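Long-range contacts in carbohydrate binding protein, putative, CPB33A (PDB 5FJQ), which is the copper-binding catalytic domain of a lytic polysaccharide monooxygenase important for efficient use of chitin, and probably cleaves that polymer by oxidation: residues 24-29 against 77-82; 153-158 against 175-180. All blocks are in the same frame, centred on the assembly; numbering follows the deposited sequence.

Contact 1 (24-29 against 77-82); sequences HPACIA and RNDWPA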
loop_
_atom_site.group_PDB
_atom_site.type_symbol
_atom_site.label_atom_id
_atom_site.label_comp_id
_atom_site.label_asym_id
_atom_site.label_seq_id
_atom_site.Cartn_x
_atom_site.Cartn_y
_atom_site.Cartn_z
ATOM N N HIS A 24 -7.654 -13.742 -11.920
ATOM C CA HIS A 24 -7.398 -12.492 -12.616
ATOM C C HIS A 24 -5.920 -12.513 -13.090
ATOM O O HIS A 24 -5.055 -12.919 -12.349
ATOM C CB HIS A 24 -7.742 -11.277 -11.732
ATOM C CG HIS A 24 -7.348 -9.973 -12.340
ATOM N ND1 HIS A 24 -6.049 -9.707 -12.744
ATOM C CD2 HIS A 24 -8.076 -8.869 -12.641
ATOM C CE1 HIS A 24 -6.004 -8.500 -13.286
ATOM N NE2 HIS A 24 -7.216 -7.968 -13.233
ATOM N N PRO A 25 -5.645 -12.104 -14.329
ATOM C CA PRO A 25 -4.311 -12.273 -14.838
ATOM C C PRO A 25 -3.173 -11.640 -13.981
ATOM O O PRO A 25 -2.157 -12.280 -13.787
ATOM C CB PRO A 25 -4.414 -11.699 -16.257
ATOM C CG PRO A 25 -5.471 -10.649 -16.127
ATOM C CD PRO A 25 -6.493 -11.331 -15.267
ATOM N N ALA A 26 -3.330 -10.429 -13.458
ATOM C CA ALA A 26 -2.305 -9.851 -12.509
ATOM C C ALA A 26 -2.084 -10.697 -11.249
ATOM O O ALA A 26 -0.965 -10.832 -10.785
ATOM C CB ALA A 26 -2.678 -8.415 -12.093
ATOM N N CYS A 27 -3.147 -11.270 -10.675
ATOM C CA CYS A 27 -2.974 -12.067 -9.461
ATOM C C CYS A 27 -2.404 -13.434 -9.801
ATOM O O CYS A 27 -1.694 -14.002 -9.001
ATOM C CB CYS A 27 -4.324 -12.232 -8.669
ATOM S SG CYS A 27 -5.144 -10.653 -8.255
ATOM N N ILE A 28 -2.751 -13.970 -10.986
ATOM C CA ILE A 28 -2.142 -15.234 -11.458
ATOM C C ILE A 28 -0.625 -14.971 -11.546
ATOM O O ILE A 28 0.223 -15.807 -11.101
ATOM C CB ILE A 28 -2.724 -15.647 -12.830
ATOM C CG1 ILE A 28 -4.255 -16.038 -12.675
ATOM C CG2 ILE A 28 -1.991 -16.870 -13.334
ATOM C CD1 ILE A 28 -4.946 -16.243 -14.023
ATOM N N ALA A 29 -0.258 -13.835 -12.128
ATOM C CA ALA A 29 1.205 -13.483 -12.210
ATOM C C ALA A 29 1.817 -13.355 -10.773
ATOM O O ALA A 29 2.847 -13.976 -10.480
ATOM C CB ALA A 29 1.403 -12.211 -12.969
ATOM N N ARG A 77 2.318 -3.696 -13.685
ATOM C CA ARG A 77 1.222 -4.140 -14.539
ATOM C C ARG A 77 0.266 -3.002 -14.622
ATOM O O ARG A 77 0.139 -2.276 -13.664
ATOM C CB ARG A 77 0.566 -5.355 -13.931
ATOM C CG ARG A 77 1.552 -6.531 -13.932
ATOM C CD ARG A 77 0.907 -7.795 -13.455
ATOM N NE ARG A 77 -0.170 -8.197 -14.364
ATOM C CZ ARG A 77 -0.067 -9.125 -15.325
ATOM N NH1 ARG A 77 1.044 -9.801 -15.514
ATOM N NH2 ARG A 77 -1.127 -9.434 -16.076
ATOM N N ASN A 78 -0.359 -2.826 -15.785
ATOM C CA ASN A 78 -1.379 -1.780 -15.996
ATOM C C ASN A 78 -2.728 -2.431 -15.845
ATOM O O ASN A 78 -3.763 -1.835 -16.222
ATOM C CB ASN A 78 -1.268 -1.187 -17.408
ATOM C CG ASN A 78 -1.257 -2.264 -18.513
ATOM O OD1 ASN A 78 -1.358 -3.478 -18.259
ATOM N ND2 ASN A 78 -1.113 -1.814 -19.763
ATOM N N ASP A 79 -2.749 -3.643 -15.309
ATOM C CA ASP A 79 -4.055 -4.353 -15.177
ATOM C C ASP A 79 -4.376 -4.796 -13.747
ATOM O O ASP A 79 -5.304 -5.635 -13.503
ATOM C CB ASP A 79 -4.128 -5.521 -16.133
ATOM C CG ASP A 79 -3.212 -6.652 -15.718
ATOM O OD1 ASP A 79 -2.319 -6.407 -14.871
ATOM O OD2 ASP A 79 -3.384 -7.771 -16.235
ATOM N N TRP A 80 -3.668 -4.212 -12.780
ATOM C CA TRP A 80 -4.006 -4.551 -11.378
ATOM C C TRP A 80 -5.467 -4.246 -11.152
ATOM O O TRP A 80 -5.982 -3.239 -11.702
ATOM C CB TRP A 80 -3.159 -3.791 -10.382
ATOM C CG TRP A 80 -1.714 -4.239 -10.315
ATOM C CD1 TRP A 80 -0.622 -3.526 -10.780
ATOM C CD2 TRP A 80 -1.173 -5.485 -9.781
ATOM N NE1 TRP A 80 0.528 -4.239 -10.546
ATOM C CE2 TRP A 80 0.232 -5.428 -9.937
ATOM C CE3 TRP A 80 -1.732 -6.622 -9.175
ATOM C CZ2 TRP A 80 1.096 -6.484 -9.532
ATOM C CZ3 TRP A 80 -0.847 -7.668 -8.770
ATOM C CH2 TRP A 80 0.527 -7.577 -8.949
ATOM N N PRO A 81 -6.180 -5.099 -10.378
ATOM C CA PRO A 81 -7.564 -4.681 -10.072
ATOM C C PRO A 81 -7.610 -3.309 -9.376
ATOM O O PRO A 81 -6.969 -3.124 -8.342
ATOM C CB PRO A 81 -8.046 -5.757 -9.105
ATOM C CG PRO A 81 -7.269 -6.983 -9.510
ATOM C CD PRO A 81 -5.896 -6.472 -9.921
ATOM N N ALA A 82 -8.349 -2.341 -9.894
ATOM C CA ALA A 82 -8.224 -1.011 -9.384
ATOM C C ALA A 82 -9.600 -0.432 -9.048
ATOM O O ALA A 82 -10.601 -0.864 -9.586
ATOM C CB ALA A 82 -7.491 -0.144 -10.397
#
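Ala26 and His24 pack against Arg77, Asp79, Trp80 and Pro81, where the N-terminal turn of helix 25-33 meets the loop leading into strand 83-84. Both belong to the loop-and-helix region beside the beta-sandwich of this AA10-type domain. The clear polar bonds lie within each segment. His24 is the N-cap of the helix: its ND1 accepts from Ala26 N at 2.9 Å, the donor lying in the ring plane. In the loop, Arg77 holds Asp79 in a side-on salt bridge, Arg77 NE to Asp79 OD1 and Arg77 NH2 to Asp79 OD2, each 2.8 Å. This fixes the guanidinium over the helix start. The bend at chi3 (63°) turns it there. Ala26 CA and Pro25 O lie over one guanidinium face, and Ala29 CB comes within 3.5 Å of Arg77 NH1.

Apolar contacts fill the rest. Ala26 CB sits 3.6 Å from Trp80 CE3. Trp80 also makes a cation-pi contact with Arg10, and Cys27 is tied by a disulfide to Cys14, so helix 10-17 joins the same cluster. Pro81 makes a CH-pi contact with His24. Pro81 CG stands 3.9 Å from the ring centroid, 18° off the normal, while Pro25 CD lies over the opposite face, toward the rim.

Contact 2 (153-158 against 175-180); sequences HIIYSI and IDVDFG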
loop_
_atom_site.group_PDB
_atom_site.type_symbol
_atom_site.label_atom_id
_atom_site.label_comp_id
_atom_site.label_asym_id
_atom_site.label_seq_id
_atom_site.Cartn_x
_atom_site.Cartn_y
_atom_site.Cartn_z
ATOM N N HIS A 153 -3.194 4.700 -11.465
ATOM C CA HIS A 153 -2.167 5.183 -10.603
ATOM C C HIS A 153 -1.959 4.252 -9.432
ATOM O O HIS A 153 -2.812 3.421 -9.127
ATOM C CB HIS A 153 -2.473 6.646 -10.198
ATOM C CG HIS A 153 -2.158 7.590 -11.311
ATOM N ND1 HIS A 153 -0.861 8.007 -11.561
ATOM C CD2 HIS A 153 -2.910 8.053 -12.338
ATOM C CE1 HIS A 153 -0.846 8.726 -12.673
ATOM N NE2 HIS A 153 -2.077 8.797 -13.146
ATOM N N ILE A 154 -0.783 4.373 -8.810
ATOM C CA ILE A 154 -0.527 3.666 -7.599
ATOM C C ILE A 154 -0.494 4.668 -6.479
ATOM O O ILE A 154 0.191 5.740 -6.547
ATOM C CB ILE A 154 0.790 2.850 -7.643
ATOM C CG1 ILE A 154 0.780 1.880 -8.826
ATOM C CG2 ILE A 154 1.032 2.104 -6.322
ATOM C CD1 ILE A 154 2.113 1.121 -8.937
ATOM N N ILE A 155 -1.217 4.287 -5.434
ATOM C CA ILE A 155 -1.119 4.983 -4.168
ATOM C C ILE A 155 -0.346 4.110 -3.177
ATOM O O ILE A 155 -0.583 2.890 -3.080
ATOM C CB ILE A 155 -2.481 5.380 -3.600
ATOM C CG1 ILE A 155 -3.053 6.538 -4.461
ATOM C CG2 ILE A 155 -2.323 5.757 -2.114
ATOM C CD1 ILE A 155 -4.517 6.701 -4.314
ATOM N N TYR A 156 0.584 4.747 -2.464
ATOM C CA TYR A 156 1.340 4.081 -1.438
ATOM C C TYR A 156 0.970 4.718 -0.115
ATOM O O TYR A 156 1.258 5.892 0.093
ATOM C CB TYR A 156 2.824 4.298 -1.733
ATOM C CG TYR A 156 3.735 3.300 -1.087
ATOM C CD1 TYR A 156 3.461 1.936 -1.138
ATOM C CD2 TYR A 156 4.912 3.729 -0.397
ATOM C CE1 TYR A 156 4.332 1.020 -0.526
ATOM C CE2 TYR A 156 5.802 2.815 0.201
ATOM C CZ TYR A 156 5.524 1.465 0.122
ATOM O OH TYR A 156 6.424 0.600 0.743
ATOM N N SER A 157 0.225 3.994 0.733
ATOM C CA SER A 157 0.105 4.386 2.139
ATOM C C SER A 157 1.100 3.718 3.074
ATOM O O SER A 157 1.414 2.501 2.961
ATOM C CB SER A 157 -1.341 4.095 2.632
ATOM O OG SER A 157 -1.552 4.605 3.938
ATOM N N ILE A 158 1.592 4.488 4.055
ATOM C CA ILE A 158 2.589 3.993 4.960
ATOM C C ILE A 158 2.150 4.350 6.350
ATOM O O ILE A 158 1.761 5.524 6.649
ATOM C CB ILE A 158 3.955 4.720 4.806
ATOM C CG1 ILE A 158 4.557 4.522 3.419
ATOM C CG2 ILE A 158 4.919 4.283 5.916
ATOM C CD1 ILE A 158 5.998 5.036 3.300
ATOM N N ILE A 175 -1.937 0.559 -3.271
ATOM C CA ILE A 175 -3.374 0.560 -3.664
ATOM C C ILE A 175 -3.405 0.967 -5.152
ATOM O O ILE A 175 -2.711 1.923 -5.517
ATOM C CB ILE A 175 -4.158 1.569 -2.823
ATOM C CG1 ILE A 175 -3.903 1.298 -1.303
ATOM C CG2 ILE A 175 -5.651 1.424 -3.081
ATOM C CD1 ILE A 175 -3.981 2.546 -0.428
ATOM N N ASP A 176 -4.160 0.229 -5.996
ATOM C CA ASP A 176 -4.320 0.631 -7.400
ATOM C C ASP A 176 -5.641 1.373 -7.661
ATOM O O ASP A 176 -6.706 0.879 -7.294
ATOM C CB ASP A 176 -4.215 -0.545 -8.325
ATOM C CG ASP A 176 -3.009 -1.354 -8.098
ATOM O OD1 ASP A 176 -1.906 -0.936 -8.616
ATOM O OD2 ASP A 176 -3.188 -2.421 -7.418
ATOM N N VAL A 177 -5.562 2.526 -8.311
ATOM C CA VAL A 177 -6.761 3.358 -8.539
ATOM C C VAL A 177 -6.832 3.768 -10.012
ATOM O O VAL A 177 -5.797 3.770 -10.744
ATOM C CB VAL A 177 -6.818 4.609 -7.616
ATOM C CG1 VAL A 177 -6.891 4.214 -6.142
ATOM C CG2 VAL A 177 -5.612 5.506 -7.878
ATOM N N ASP A 178 -8.029 4.116 -10.475
ATOM C CA ASP A 178 -8.124 4.484 -11.875
ATOM C C ASP A 178 -8.869 5.780 -12.017
ATOM O O ASP A 178 -10.080 5.845 -11.763
ATOM C CB ASP A 178 -8.839 3.381 -12.642
ATOM C CG ASP A 178 -8.859 3.624 -14.116
ATOM O OD1 ASP A 178 -8.114 4.494 -14.617
ATOM O OD2 ASP A 178 -9.639 2.922 -14.783
ATOM N N PHE A 179 -8.159 6.807 -12.455
ATOM C CA PHE A 179 -8.765 8.127 -12.655
ATOM C C PHE A 179 -9.639 8.254 -13.895
ATOM O O PHE A 179 -10.248 9.296 -14.105
ATOM C CB PHE A 179 -7.654 9.162 -12.665
ATOM C CG PHE A 179 -7.170 9.539 -11.265
ATOM C CD1 PHE A 179 -6.328 8.722 -10.564
ATOM C CD2 PHE A 179 -7.585 10.703 -10.679
ATOM C CE1 PHE A 179 -5.842 9.066 -9.304
ATOM C CE2 PHE A 179 -7.149 11.068 -9.402
ATOM C CZ PHE A 179 -6.245 10.246 -8.720
ATOM N N GLY A 180 -9.737 7.196 -14.692
ATOM C CA GLY A 180 -10.460 7.182 -15.968
ATOM C C GLY A 180 -9.898 8.077 -17.058
ATOM O O GLY A 180 -8.775 8.628 -16.973
ATOM O OXT GLY A 180 -10.601 8.313 -18.079
HETATM O O HOH W 1 -2.644 0.868 -10.744
#
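Ile155 holds CG2 anti to its backbone N (chi1 -72°), and Ile175 holds CG1 anti to its carbonyl carbon (chi1 -53°); Ile155 CG2 meets Ile175 CD1 at 4.0 Å. They belong to a beta hairpin, strands 152-161 and 169-178, in the beta-sandwich core of this lytic polysaccharide monooxygenase domain. The extended chi2 of Ile155 (161°) carries its end across to Val177, and Ile155 CD1 lies 3.9 Å from Val177 CG1. The two side chains cross at about a right angle. Phe92 of strand 88-96 packs on Ile155 and Ile175, so this face of the hairpin looks into the sandwich interior. His153 lies on the same face. Its ring and that of Phe179 have nearly perpendicular planes, and His153 CD2 lies 3.9 Å from Phe179 CD1. Thr110 OG1 and Thr150 O hold the two ring nitrogens of His153.

The backbones form a regular antiparallel ladder. His153 with Val177 and Ile155 with Ile175 are hydrogen-bonded pairs, each with two bonds. The Ile175 N to Ile155 O bond is 2.7 Å long. Ile154 with Asp176 is the non-hydrogen-bonded pair between them, and Ile154 CA approaches Ile175 O at 3.5 Å.

On the other face, Ile154 and Asp176 lie side by side, pointing the same way. The buried carboxylate of Asp176 forms a salt bridge through OD1 with Arg10, which probably keeps it charged. One water also bridges the strands here, donating to His153 O at 3.0 Å and to Asp176 OD1 at 2.9 Å.

Overall arrangement
From the N terminus, the chain passes helix 10-17 and enters helix 25-33. Contact 1 then closes the long, mostly irregular excursion between 24-29 and 77-82. Strand 83-84 follows directly and pairs in parallel with strand 169-178. Contact 2 closes the hairpin much later, near the C terminus. The two contacts are in series, neither nested nor crossed, with centres about 14 Å apart. They meet at Asp176: Asp176 OD2 lies 3.3 Å from Trp80 CB, and Ala82 packs beside the backbone of Asp176. Arg10 touches both, through Trp80 and through Asp176. The helical region is thus joined to the beta-sandwich, away from the copper site of His1 and His100.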